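Local coordinates for protein 3-keto-5-aminohexanoate cleavage enzyme (PDB 3C6C) that probably cleaves 3-keto-5-aminohexanoate or a related beta-keto acid, using a divalent metal held inside a TIM barrel, at residues N37-S42 / V278-N282; V129-V133 / A171-F176; E142-I148 / I181-V187. All blocks are in the same frame, centred on the assembly; numbering follows the deposited sequence. Where two conformers were deposited one is given.

Overall arrangement
Interaction 3 is buried in the wall of the TIM barrel: two neighbouring parallel strands are zipped together by main-chain hydrogen bonds, with mainly polar side chains on one face and apolar ones on the other. Interaction 2 lies one layer out, its centre about 11 Å from that of interaction 3, and is side-chain packing of a short helix on helix 166-179, which leads into strand 182-187. The two touch directly, through Phe176 and Met172. Interaction 1 lies far from both and joins a loop to a short strand and the turn after it through a histidine, a phenylalanine and one hydrogen bond. Interactions 1 and 2 are both partly buried, but only interaction 1 includes exposed residues.

Interaction 1 of 3, residues N37-S42 / V278-N282; sequences NPKHPS and VFATN. With EDO (1,2-ethanediol), chain F.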
ATOM      1  N   ASN A  37     -10.112  36.699   6.269  1.00 22.06           N
ATOM      2  CA  ASN A  37     -10.647  36.674   7.643  1.00 23.98           C
ATOM      3  C   ASN A  37     -10.008  37.794   8.455  1.00 22.66           C
ATOM      4  O   ASN A  37      -8.867  37.679   8.897  1.00 22.62           O
ATOM      5  CB  ASN A  37     -10.384  35.307   8.292  1.00 24.46           C
ATOM      6  CG  ASN A  37     -10.830  35.244   9.716  1.00 27.21           C
ATOM      7  OD1 ASN A  37     -11.251  36.256  10.312  1.00 24.10           O
ATOM      8  ND2 ASN A  37     -10.751  34.033  10.302  1.00 23.27           N
ATOM      9  N   PRO A  38     -10.726  38.915   8.632  1.00 22.15           N
ATOM     10  CA  PRO A  38     -10.132  40.116   9.220  1.00 22.36           C
ATOM     11  C   PRO A  38      -9.790  40.001  10.714  1.00 20.24           C
ATOM     12  O   PRO A  38      -9.194  40.914  11.286  1.00 22.76           O
ATOM     13  CB  PRO A  38     -11.177  41.222   8.953  1.00 21.74           C
ATOM     14  CG  PRO A  38     -12.294  40.610   8.290  1.00 25.76           C
ATOM     15  CD  PRO A  38     -12.085  39.135   8.125  1.00 21.80           C
ATOM     16  N   LYS A  39     -10.135  38.880  11.330  1.00 17.78           N
ATOM     17  CA  LYS A  39      -9.613  38.592  12.688  1.00 18.14           C
ATOM     18  C   LYS A  39      -8.105  38.312  12.671  1.00 16.73           C
ATOM     19  O   LYS A  39      -7.410  38.519  13.666  1.00 19.09           O
ATOM     20  CB  LYS A  39     -10.332  37.428  13.342  1.00 20.24           C
ATOM     21  CG  LYS A  39     -11.696  37.834  13.784  1.00 21.83           C
ATOM     22  CD  LYS A  39     -12.409  36.742  14.544  1.00 30.93           C
ATOM     23  CE  LYS A  39     -13.724  37.285  15.103  1.00 33.37           C
ATOM     24  NZ  LYS A  39     -14.377  36.349  16.070  1.00 41.94           N
ATOM     25  N   HIS A  40      -7.618  37.889  11.515  1.00 17.85           N
ATOM     26  CA  HIS A  40      -6.165  37.698  11.336  1.00 18.20           C
ATOM     27  C   HIS A  40      -5.495  39.070  11.161  1.00 18.56           C
ATOM     28  O   HIS A  40      -5.712  39.749  10.175  1.00 20.12           O
ATOM     29  CB  HIS A  40      -5.826  36.784  10.163  1.00 15.29           C
ATOM     30  CG  HIS A  40      -4.375  36.396  10.135  1.00 15.44           C
ATOM     31  ND1 HIS A  40      -3.369  37.342  10.179  1.00 17.73           N
ATOM     32  CD2 HIS A  40      -3.756  35.185  10.095  1.00 19.28           C
ATOM     33  CE1 HIS A  40      -2.193  36.728  10.166  1.00 18.90           C
ATOM     34  NE2 HIS A  40      -2.396  35.420  10.124  1.00 15.61           N
ATOM     35  N   PRO A  41      -4.680  39.488  12.129  1.00 20.95           N
ATOM     36  CA  PRO A  41      -4.293  40.899  12.201  1.00 20.68           C
ATOM     37  C   PRO A  41      -3.170  41.328  11.279  1.00 21.18           C
ATOM     38  O   PRO A  41      -2.810  42.500  11.247  1.00 22.39           O
ATOM     39  CB  PRO A  41      -3.855  41.052  13.657  1.00 22.07           C
ATOM     40  CG  PRO A  41      -3.373  39.698  14.028  1.00 21.17           C
ATOM     41  CD  PRO A  41      -4.237  38.731  13.315  1.00 21.25           C
ATOM     42  N   SER A  42      -2.607  40.368  10.559  1.00 20.42           N
ATOM     43  CA  SER A  42      -1.471  40.635   9.665  1.00 19.68           C
ATOM     44  C   SER A  42      -1.588  39.917   8.334  1.00 20.01           C
ATOM     45  O   SER A  42      -0.599  39.670   7.663  1.00 21.64           O
ATOM     46  CB  SER A  42      -0.117  40.286  10.323  1.00 23.43           C
ATOM     47  OG  SER A  42      -0.043  38.919  10.687  1.00 21.77           O
ATOM     48  N   VAL A 278      -4.754  30.404  17.677  1.00 23.69           N
ATOM     49  CA  VAL A 278      -3.637  31.372  17.578  1.00 19.78           C
ATOM     50  C   VAL A 278      -3.212  31.559  16.133  1.00 18.38           C
ATOM     51  O   VAL A 278      -2.775  30.615  15.525  1.00 19.82           O
ATOM     52  CB  VAL A 278      -2.383  30.886  18.349  1.00 21.03           C
ATOM     53  CG1 VAL A 278      -1.249  31.884  18.250  1.00 25.24           C
ATOM     54  CG2 VAL A 278      -2.731  30.604  19.820  1.00 25.35           C
ATOM     55  N   PHE A 279      -3.344  32.778  15.614  1.00 17.27           N
ATOM     56  CA  PHE A 279      -2.937  33.067  14.241  1.00 17.60           C
ATOM     57  C   PHE A 279      -1.403  33.058  14.079  1.00 18.36           C
ATOM     58  O   PHE A 279      -0.657  33.466  14.968  1.00 20.13           O
ATOM     59  CB  PHE A 279      -3.482  34.420  13.764  1.00 17.30           C
ATOM     60  CG  PHE A 279      -4.975  34.447  13.607  1.00 19.22           C
ATOM     61  CD1 PHE A 279      -5.607  33.588  12.725  1.00 20.37           C
ATOM     62  CD2 PHE A 279      -5.756  35.304  14.369  1.00 21.65           C
ATOM     63  CE1 PHE A 279      -6.973  33.625  12.554  1.00 21.32           C
ATOM     64  CE2 PHE A 279      -7.136  35.317  14.214  1.00 21.47           C
ATOM     65  CZ  PHE A 279      -7.737  34.490  13.310  1.00 21.17           C
ATOM     66  N   ALA A 280      -0.996  32.571  12.919  1.00 17.09           N
ATOM     67  CA  ALA A 280       0.416  32.509  12.487  1.00 17.65           C
ATOM     68  C   ALA A 280       0.807  33.633  11.539  1.00 17.64           C
ATOM     69  O   ALA A 280      -0.012  34.194  10.804  1.00 17.85           O
ATOM     70  CB  ALA A 280       0.707  31.161  11.788  1.00 15.80           C
ATOM     71  N   THR A 281       2.098  33.932  11.545  1.00 16.93           N
ATOM     72  CA  THR A 281       2.726  34.584  10.398  1.00 16.58           C
ATOM     73  C   THR A 281       3.317  33.521   9.453  1.00 18.33           C
ATOM     74  O   THR A 281       3.581  32.382   9.838  1.00 15.55           O
ATOM     75  CB  THR A 281       3.873  35.545  10.817  1.00 18.39           C
ATOM     76  OG1 THR A 281       5.010  34.771  11.253  1.00 17.02           O
ATOM     77  CG2 THR A 281       3.410  36.594  11.924  1.00 18.54           C
ATOM     78  N   ASN A 282       3.571  33.924   8.216  1.00 16.10           N
ATOM     79  CA  ASN A 282       4.228  33.044   7.246  1.00 16.42           C
ATOM     80  C   ASN A 282       5.581  32.610   7.762  1.00 15.44           C
ATOM     81  O   ASN A 282       5.917  31.438   7.704  1.00 17.01           O
ATOM     82  CB  ASN A 282       4.358  33.689   5.875  1.00 15.56           C
ATOM     83  CG  ASN A 282       3.067  33.629   5.088  1.00 16.15           C
ATOM     84  OD1 ASN A 282       2.630  32.550   4.685  1.00 16.74           O
ATOM     85  ND2 ASN A 282       2.456  34.793   4.856  1.00 16.16           N
TER
HETATM   86  C1  EDO F 302      -0.850  36.937  14.339  1.00 51.79           C
HETATM   87  O1  EDO F 302      -0.989  37.271  15.735  1.00 50.48           O
HETATM   88  C2  EDO F 302       0.507  37.380  13.823  1.00 47.04           C
HETATM   89  O2  EDO F 302       0.389  38.687  13.244  1.00 39.74           O
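Phe279 lays its ring against the backbone and side chain of His40, with His40 CA 3.9 Å from the ring centroid and almost straight above it, a CH-pi contact. The favour is returned: Phe279 CB sits over one face of the imidazole, offset toward its rim, and the two rings meet obliquely, their planes at 43°. Around the same phenyl, Lys39 O comes to 3.3 Å from Phe279 CE2, while Pro41 CD touches Phe279 CD2.

The imidazole is held by both nitrogens. With CG anti to the backbone N (chi1 -170°), the ring is carried across to the other segment, where His40 NE2 donates to Ala280 O at 2.8 Å. On its other side ND1 accepts from Ser42 N of its own loop, in the plane of the ring. These two bonds should fix its rotation and place the proton on NE2. A type I turn from Asn37 to His40, with an Asx turn in which Asn37 OD1 accepts from Lys39 N, shapes the loop. Ser42 OG is 2.6 Å from O2 of a 1,2-ethanediol, probably from the crystallisation liquor.

The contact thus ties the loop between strand 23-29 and helix 47-60 to strand 278-279 and the turn that follows it, just ahead of helix 282-295, whose N-cap is Thr281, bonded to Gln284 N.

Interaction 2 of 3, residues V129-V133 / A171-F176; sequences VAERV and AMARRF
Ala171 begins the contact, its CB resting 3.9 Å from Val129 CG2. Next along the helix, the selenomethionine at Met172 does most of the work, in one of its two conformers. Its chain folds at chi2 and chi3, which brings the selenium in among the side chains of helix 129-132 and of Val133 just after it. Met172 SE lies 3.5 Å from Val133 CG1 and also touches Val129 CG1. The terminal CE of Met172 reaches Arg132 CB at 4.0 Å. Arg132 crosses this side chain at about a right angle, presenting its aliphatic part, while its polar end turns to Val127 O and Asn164.

One turn on from Ala171, Arg175 puts CG 4.1 Å from Val129 CG1, and Val133 CG2 approaches its guanidinium obliquely. That group has charged partners of its own, Glu137 and Glu178, so the arginine combines apolar packing along its stem with salt bridges at its end. Phe176 closes the row, with Val133 CG1 4.4 Å from CE1 at the edge of its ring.

The arrangement is apolar packing of helix 129-132 and the residue after it against the outer helix 166-179. Behind that helix runs barrel strand 143-147, where Met172 rests on Leu146 and Phe176 on Ala144.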
ATOM      1  N   VAL A 129      -6.521  31.708 -22.840  1.00 24.68           N
ATOM      2  CA  VAL A 129      -5.099  31.509 -22.528  1.00 25.27           C
ATOM      3  C   VAL A 129      -4.334  32.830 -22.529  1.00 23.66           C
ATOM      4  O   VAL A 129      -3.573  33.137 -21.613  1.00 23.87           O
ATOM      5  CB  VAL A 129      -4.446  30.498 -23.504  1.00 26.00           C
ATOM      6  CG1 VAL A 129      -2.922  30.586 -23.448  1.00 23.66           C
ATOM      7  CG2 VAL A 129      -4.947  29.087 -23.183  1.00 27.85           C
ATOM      8  N   ALA A 130      -4.575  33.636 -23.551  1.00 25.31           N
ATOM      9  CA  ALA A 130      -3.760  34.839 -23.754  1.00 24.80           C
ATOM     10  C   ALA A 130      -3.935  35.777 -22.561  1.00 25.98           C
ATOM     11  O   ALA A 130      -2.992  36.451 -22.107  1.00 27.39           O
ATOM     12  CB  ALA A 130      -4.138  35.553 -25.035  1.00 23.49           C
ATOM     13  N   GLU A 131      -5.151  35.816 -22.040  1.00 24.68           N
ATOM     14  CA  GLU A 131      -5.400  36.683 -20.888  1.00 25.36           C
ATOM     15  C   GLU A 131      -4.860  36.030 -19.617  1.00 25.74           C
ATOM     16  O   GLU A 131      -4.297  36.686 -18.746  1.00 24.14           O
ATOM     17  CB  GLU A 131      -6.875  37.014 -20.714  1.00 28.06           C
ATOM     18  CG  GLU A 131      -7.017  38.299 -19.913  1.00 37.60           C
ATOM     19  CD  GLU A 131      -8.440  38.633 -19.547  1.00 44.57           C
ATOM     20  OE1 GLU A 131      -9.390  38.141 -20.209  1.00 47.80           O
ATOM     21  OE2 GLU A 131      -8.593  39.399 -18.580  1.00 47.05           O
ATOM     22  N   ARG A 132      -5.004  34.723 -19.546  1.00 25.78           N
ATOM     23  CA  ARG A 132      -4.560  33.990 -18.346  1.00 26.51           C
ATOM     24  C   ARG A 132      -3.071  34.186 -18.092  1.00 26.76           C
ATOM     25  O   ARG A 132      -2.611  34.174 -16.945  1.00 27.26           O
ATOM     26  CB  ARG A 132      -4.846  32.496 -18.462  1.00 26.11           C
ATOM     27  CG  ARG A 132      -6.283  32.127 -18.248  1.00 31.20           C
ATOM     28  CD  ARG A 132      -6.370  30.635 -18.191  1.00 40.80           C
ATOM     29  NE  ARG A 132      -7.706  30.097 -18.413  1.00 44.32           N
ATOM     30  CZ  ARG A 132      -8.015  28.834 -18.138  1.00 48.27           C
ATOM     31  NH1 ARG A 132      -7.059  28.044 -17.642  1.00 36.24           N
ATOM     32  NH2 ARG A 132      -9.247  28.366 -18.351  1.00 49.50           N
ATOM     33  N   VAL A 133      -2.314  34.384 -19.158  1.00 24.53           N
ATOM     34  CA  VAL A 133      -0.848  34.343 -19.028  1.00 24.29           C
ATOM     35  C   VAL A 133      -0.242  35.746 -19.044  1.00 24.47           C
ATOM     36  O   VAL A 133       0.982  35.921 -18.993  1.00 23.61           O
ATOM     37  CB  VAL A 133      -0.164  33.428 -20.098  1.00 25.29           C
ATOM     38  CG1 VAL A 133      -0.676  31.943 -20.010  1.00 23.69           C
ATOM     39  CG2 VAL A 133      -0.307  34.011 -21.498  1.00 23.23           C
ATOM     40  N   ALA A 171      -2.136  24.329 -24.314  1.00 23.10           N
ATOM     41  CA  ALA A 171      -1.773  25.664 -24.830  1.00 22.40           C
ATOM     42  C   ALA A 171      -0.981  26.456 -23.785  1.00 21.15           C
ATOM     43  O   ALA A 171       0.020  27.134 -24.111  1.00 21.71           O
ATOM     44  CB  ALA A 171      -3.005  26.430 -25.281  1.00 20.33           C
HETATM   45  N   MSE A 172      -1.404  26.317 -22.531  1.00 20.75           N
HETATM   46  CA  MSE A 172      -0.759  26.969 -21.371  0.50 21.09           C
HETATM   47  C   MSE A 172       0.662  26.470 -21.207  1.00 20.78           C
HETATM   48  O   MSE A 172       1.607  27.232 -21.030  1.00 20.22           O
HETATM   49  CB  MSE A 172      -1.502  26.648 -20.065  0.50 22.08           C
HETATM   50  CG  MSE A 172      -2.898  27.262 -19.930  0.50 23.01           C
HETATM   51 SE   MSE A 172      -2.864  29.201 -19.844  0.38 25.59          SE
HETATM   52  CE  MSE A 172      -2.347  29.425 -17.997  0.50 24.89           C
ATOM     53  N   ALA A 173       0.780  25.154 -21.258  1.00 19.33           N
ATOM     54  CA  ALA A 173       2.072  24.485 -21.098  1.00 19.88           C
ATOM     55  C   ALA A 173       3.030  25.023 -22.149  1.00 21.28           C
ATOM     56  O   ALA A 173       4.185  25.358 -21.863  1.00 20.21           O
ATOM     57  CB  ALA A 173       1.938  22.946 -21.217  1.00 18.49           C
ATOM     58  N   ARG A 174       2.524  25.106 -23.374  1.00 21.39           N
ATOM     59  CA  ARG A 174       3.321  25.635 -24.503  1.00 22.54           C
ATOM     60  C   ARG A 174       3.754  27.091 -24.283  1.00 21.23           C
ATOM     61  O   ARG A 174       4.919  27.449 -24.537  1.00 21.14           O
ATOM     62  CB  ARG A 174       2.601  25.467 -25.849  1.00 22.11           C
ATOM     63  CG  ARG A 174       3.539  25.738 -27.011  1.00 31.98           C
ATOM     64  CD  ARG A 174       2.897  25.458 -28.372  1.00 45.04           C
ATOM     65  NE  ARG A 174       2.485  24.060 -28.579  1.00 53.14           N
ATOM     66  CZ  ARG A 174       3.249  23.122 -29.138  1.00 58.02           C
ATOM     67  NH1 ARG A 174       4.485  23.412 -29.535  1.00 62.61           N
ATOM     68  NH2 ARG A 174       2.786  21.886 -29.293  1.00 60.68           N
ATOM     69  N   ARG A 175       2.843  27.909 -23.761  1.00 19.56           N
ATOM     70  CA  ARG A 175       3.159  29.307 -23.474  1.00 21.85           C
ATOM     71  C   ARG A 175       4.262  29.413 -22.423  1.00 22.81           C
ATOM     72  O   ARG A 175       5.178  30.244 -22.534  1.00 19.48           O
ATOM     73  CB  ARG A 175       1.928  30.130 -23.056  1.00 23.27           C
ATOM     74  CG  ARG A 175       1.055  30.512 -24.219  1.00 32.16           C
ATOM     75  CD  ARG A 175       1.847  31.381 -25.236  1.00 28.07           C
ATOM     76  NE  ARG A 175       2.056  32.763 -24.776  1.00 29.36           N
ATOM     77  CZ  ARG A 175       3.182  33.441 -24.936  1.00 26.04           C
ATOM     78  NH1 ARG A 175       4.234  32.886 -25.520  1.00 32.05           N
ATOM     79  NH2 ARG A 175       3.256  34.684 -24.511  1.00 29.62           N
ATOM     80  N   PHE A 176       4.186  28.552 -21.415  1.00 21.01           N
ATOM     81  CA  PHE A 176       5.182  28.568 -20.339  1.00 20.36           C
ATOM     82  C   PHE A 176       6.544  28.229 -20.932  1.00 20.57           C
ATOM     83  O   PHE A 176       7.558  28.830 -20.580  1.00 19.98           O
ATOM     84  CB  PHE A 176       4.881  27.536 -19.228  1.00 19.89           C
ATOM     85  CG  PHE A 176       3.756  27.922 -18.258  1.00 17.75           C
ATOM     86  CD1 PHE A 176       2.632  28.642 -18.642  1.00 20.28           C
ATOM     87  CD2 PHE A 176       3.821  27.473 -16.950  1.00 22.37           C
ATOM     88  CE1 PHE A 176       1.620  28.947 -17.720  1.00 20.92           C
ATOM     89  CE2 PHE A 176       2.818  27.763 -16.044  1.00 19.17           C
ATOM     90  CZ  PHE A 176       1.710  28.478 -16.427  1.00 20.17           C
TER

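Interaction 3 of 3, residues E142-I148 / I181-V187; sequences EIASLDI and IKPELEV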
ATOM      1  N   GLU A 142      10.223  32.399 -12.209  1.00 17.33           N
ATOM      2  CA  GLU A 142      10.904  31.140 -12.591  1.00 18.16           C
ATOM      3  C   GLU A 142       9.891  30.015 -12.708  1.00 18.23           C
ATOM      4  O   GLU A 142      10.030  29.100 -13.508  1.00 17.59           O
ATOM      5  CB  GLU A 142      12.030  30.758 -11.616  1.00 18.01           C
ATOM      6  CG  GLU A 142      13.265  31.614 -11.880  1.00 18.90           C
ATOM      7  CD  GLU A 142      14.260  31.585 -10.756  1.00 19.78           C
ATOM      8  OE1 GLU A 142      13.993  32.188  -9.688  1.00 21.24           O
ATOM      9  OE2 GLU A 142      15.345  30.999 -10.980  1.00 22.12           O
ATOM     10  N   ILE A 143       8.861  30.128 -11.898  1.00 18.03           N
ATOM     11  CA  ILE A 143       7.842  29.071 -11.776  1.00 16.72           C
ATOM     12  C   ILE A 143       6.459  29.686 -11.800  1.00 16.43           C
ATOM     13  O   ILE A 143       6.274  30.815 -11.385  1.00 18.71           O
ATOM     14  CB  ILE A 143       8.029  28.260 -10.463  1.00 16.65           C
ATOM     15  CG1 ILE A 143       9.411  27.597 -10.404  1.00 18.95           C
ATOM     16  CG2 ILE A 143       6.915  27.240 -10.267  1.00 15.99           C
ATOM     17  CD1 ILE A 143       9.735  27.000  -9.043  1.00 17.30           C
ATOM     18  N   ALA A 144       5.501  28.957 -12.347  1.00 16.73           N
ATOM     19  CA  ALA A 144       4.066  29.313 -12.198  1.00 15.40           C
ATOM     20  C   ALA A 144       3.224  28.062 -12.031  1.00 18.11           C
ATOM     21  O   ALA A 144       3.552  27.004 -12.564  1.00 19.00           O
ATOM     22  CB  ALA A 144       3.559  30.164 -13.378  1.00 16.25           C
ATOM     23  N   SER A 145       2.162  28.200 -11.244  1.00 17.63           N
ATOM     24  CA  SER A 145       1.272  27.076 -10.903  0.50 20.25           C
ATOM     25  C   SER A 145       0.160  26.879 -11.924  1.00 21.66           C
ATOM     26  O   SER A 145      -0.555  27.820 -12.309  1.00 26.06           O
ATOM     27  CB  SER A 145       0.665  27.284  -9.512  0.50 20.91           C
ATOM     28  OG  SER A 145       1.695  27.417  -8.541  0.50 24.36           O
ATOM     29  N   LEU A 146       0.017  25.634 -12.319  1.00 20.18           N
ATOM     30  CA  LEU A 146      -0.951  25.186 -13.304  1.00 20.74           C
ATOM     31  C   LEU A 146      -1.729  23.997 -12.750  1.00 22.32           C
ATOM     32  O   LEU A 146      -1.160  22.926 -12.503  1.00 20.20           O
ATOM     33  CB  LEU A 146      -0.228  24.763 -14.577  1.00 22.33           C
ATOM     34  CG  LEU A 146      -1.092  24.581 -15.842  1.00 25.81           C
ATOM     35  CD1 LEU A 146      -1.842  25.837 -16.197  1.00 26.98           C
ATOM     36  CD2 LEU A 146      -0.225  24.137 -16.991  1.00 26.57           C
ATOM     37  N   ASP A 147      -3.019  24.227 -12.562  1.00 20.98           N
ATOM     38  CA  ASP A 147      -3.924  23.231 -11.996  1.00 21.57           C
ATOM     39  C   ASP A 147      -4.397  22.362 -13.151  1.00 21.42           C
ATOM     40  O   ASP A 147      -5.228  22.777 -13.953  1.00 20.75           O
ATOM     41  CB  ASP A 147      -5.148  23.863 -11.311  1.00 23.88           C
ATOM     42  CG  ASP A 147      -4.808  24.584 -10.008  1.00 28.18           C
ATOM     43  OD1 ASP A 147      -3.651  24.567  -9.588  1.00 33.74           O
ATOM     44  OD2 ASP A 147      -5.715  25.200  -9.427  1.00 35.66           O
ATOM     45  N   ILE A 148      -3.833  21.167 -13.253  1.00 20.97           N
ATOM     46  CA  ILE A 148      -4.040  20.345 -14.473  1.00 20.88           C
ATOM     47  C   ILE A 148      -5.221  19.418 -14.339  1.00 21.23           C
ATOM     48  O   ILE A 148      -5.106  18.206 -14.471  1.00 25.13           O
ATOM     49  CB  ILE A 148      -2.774  19.592 -14.945  1.00 19.41           C
ATOM     50  CG1 ILE A 148      -2.161  18.709 -13.858  1.00 19.97           C
ATOM     51  CG2 ILE A 148      -1.789  20.619 -15.542  1.00 20.93           C
ATOM     52  CD1 ILE A 148      -1.169  17.716 -14.465  1.00 20.91           C
ATOM     53  N   ILE A 181       9.251  29.701 -18.378  1.00 21.21           N
ATOM     54  CA  ILE A 181       8.699  29.517 -17.035  1.00 18.80           C
ATOM     55  C   ILE A 181       8.391  28.034 -16.817  1.00 17.92           C
ATOM     56  O   ILE A 181       7.772  27.379 -17.665  1.00 18.95           O
ATOM     57  CB  ILE A 181       7.409  30.372 -16.850  1.00 18.49           C
ATOM     58  CG1 ILE A 181       7.679  31.868 -17.101  1.00 18.67           C
ATOM     59  CG2 ILE A 181       6.765  30.134 -15.501  1.00 20.43           C
ATOM     60  CD1 ILE A 181       6.399  32.712 -17.184  1.00 18.33           C
ATOM     61  N   LYS A 182       8.810  27.522 -15.661  1.00 19.46           N
ATOM     62  CA  LYS A 182       8.581  26.109 -15.322  1.00 20.03           C
ATOM     63  C   LYS A 182       7.217  25.951 -14.667  1.00 18.84           C
ATOM     64  O   LYS A 182       6.927  26.624 -13.663  1.00 19.05           O
ATOM     65  CB  LYS A 182       9.704  25.550 -14.429  1.00 19.55           C
ATOM     66  CG  LYS A 182       9.583  24.060 -14.164  1.00 25.17           C
ATOM     67  CD  LYS A 182      10.800  23.478 -13.412  1.00 30.02           C
ATOM     68  CE  LYS A 182      12.001  23.364 -14.250  1.00 23.82           C
ATOM     69  NZ  LYS A 182      11.800  22.475 -15.436  1.00 20.64           N
ATOM     70  N   PRO A 183       6.343  25.100 -15.242  1.00 19.93           N
ATOM     71  CA  PRO A 183       5.102  24.871 -14.512  1.00 18.31           C
ATOM     72  C   PRO A 183       5.254  23.940 -13.326  1.00 18.09           C
ATOM     73  O   PRO A 183       5.997  22.945 -13.369  1.00 18.84           O
ATOM     74  CB  PRO A 183       4.201  24.205 -15.559  1.00 20.14           C
ATOM     75  CG  PRO A 183       5.169  23.432 -16.439  1.00 18.96           C
ATOM     76  CD  PRO A 183       6.414  24.294 -16.486  1.00 21.51           C
ATOM     77  N   GLU A 184       4.557  24.317 -12.261  1.00 17.01           N
ATOM     78  CA  GLU A 184       4.234  23.427 -11.147  1.00 17.12           C
ATOM     79  C   GLU A 184       2.860  22.835 -11.396  1.00 17.09           C
ATOM     80  O   GLU A 184       1.824  23.507 -11.329  1.00 18.35           O
ATOM     81  CB  GLU A 184       4.289  24.161  -9.809  1.00 17.42           C
ATOM     82  CG  GLU A 184       4.187  23.226  -8.613  1.00 19.17           C
ATOM     83  CD  GLU A 184       4.269  23.987  -7.313  1.00 20.46           C
ATOM     84  OE1 GLU A 184       3.355  24.820  -7.056  1.00 17.58           O
ATOM     85  OE2 GLU A 184       5.231  23.727  -6.555  1.00 21.79           O
ATOM     86  N   LEU A 185       2.880  21.551 -11.721  1.00 17.55           N
ATOM     87  CA  LEU A 185       1.682  20.823 -12.124  1.00 18.01           C
ATOM     88  C   LEU A 185       0.946  20.382 -10.880  1.00 18.87           C
ATOM     89  O   LEU A 185       1.355  19.438 -10.177  1.00 17.36           O
ATOM     90  CB  LEU A 185       2.036  19.595 -12.989  1.00 17.87           C
ATOM     91  CG  LEU A 185       2.918  19.851 -14.211  1.00 18.71           C
ATOM     92  CD1 LEU A 185       3.317  18.525 -14.851  1.00 17.65           C
ATOM     93  CD2 LEU A 185       2.219  20.793 -15.208  1.00 18.66           C
ATOM     94  N   GLU A 186      -0.156  21.078 -10.635  1.00 17.79           N
ATOM     95  CA  GLU A 186      -0.984  20.849  -9.449  1.00 17.65           C
ATOM     96  C   GLU A 186      -2.031  19.777  -9.750  1.00 18.88           C
ATOM     97  O   GLU A 186      -2.864  19.908 -10.649  1.00 18.78           O
ATOM     98  CB  GLU A 186      -1.670  22.126  -8.957  1.00 17.44           C
ATOM     99  CG  GLU A 186      -0.864  23.441  -9.029  1.00 17.91           C
ATOM    100  CD  GLU A 186       0.343  23.537  -8.119  1.00 19.58           C
ATOM    101  OE1 GLU A 186       0.518  22.679  -7.220  1.00 20.65           O
ATOM    102  OE2 GLU A 186       1.125  24.522  -8.301  1.00 19.16           O
ATOM    103  N   VAL A 187      -1.955  18.721  -8.954  1.00 18.44           N
ATOM    104  CA  VAL A 187      -2.779  17.509  -9.134  1.00 19.32           C
ATOM    105  C   VAL A 187      -3.645  17.161  -7.930  1.00 20.14           C
ATOM    106  O   VAL A 187      -3.245  17.305  -6.761  1.00 18.72           O
ATOM    107  CB  VAL A 187      -1.881  16.292  -9.556  1.00 15.41           C
ATOM    108  CG1 VAL A 187      -1.076  16.622 -10.849  1.00 18.44           C
ATOM    109  CG2 VAL A 187      -0.954  15.822  -8.383  1.00 14.12           C
TER
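Strands 143-147 and 182-187 run parallel, their axes 4.5 Å apart at closest approach and inclined by 32°, the twist expected between neighbours in a barrel wall. Six main-chain hydrogen bonds join them without a break in register, from Lys182 N to Glu142 O at one end to Ile148 N on Glu186 O at the other. In between, Lys182, Ala144, Glu184 and Leu146 hand the bonding back and forth, and the link from Glu186 N to Leu146 O measures 2.8 Å. CA-H...O contacts, such as Pro183 CA to Ala144 O at 3.3 Å, supplement them.

One face carries Ile143, Ser145, Asp147, Lys182, Glu184 and Glu186. Here Glu186 bends at chi2 (-67°), bringing its OE2 to 2.6 Å from Glu184 OE1. Ser145 has two conformers; in the one described its OG is 3.0 Å from Glu186 OE2, bonds to Asn101, and its side chain is about 5 Å from the bound nickel. Asn101 also bonds weakly to Glu184 OE1, while Gln212 takes Glu186 OE1; strands on both flanks therefore supply partners to this buried polar cluster. Asp147 OD1 packs 3.1 Å from Glu186 CG, the two carboxylate planes perpendicular. This polar face borders the metal site formed by His66, His68 and Glu269.

On the face of Ala144, Leu146, Pro183 and Leu185, Ala144 CB meets CG2 of Ile181, from just before the second strand, at 3.8 Å. Toward the C-terminal ends, Ile148 CD1 reaches Leu185 CB and also Val187 CG1, lying side by side with the valine.

In the barrel wall this pair stands between strands 99-103 and 210-214. The connection between the two strands is a beta-alpha-beta crossover elaborated by the hairpin of 151-155 and 158-162; it ends in helix 166-179, which sets Leu169 on Leu146 and Phe176 on Pro183.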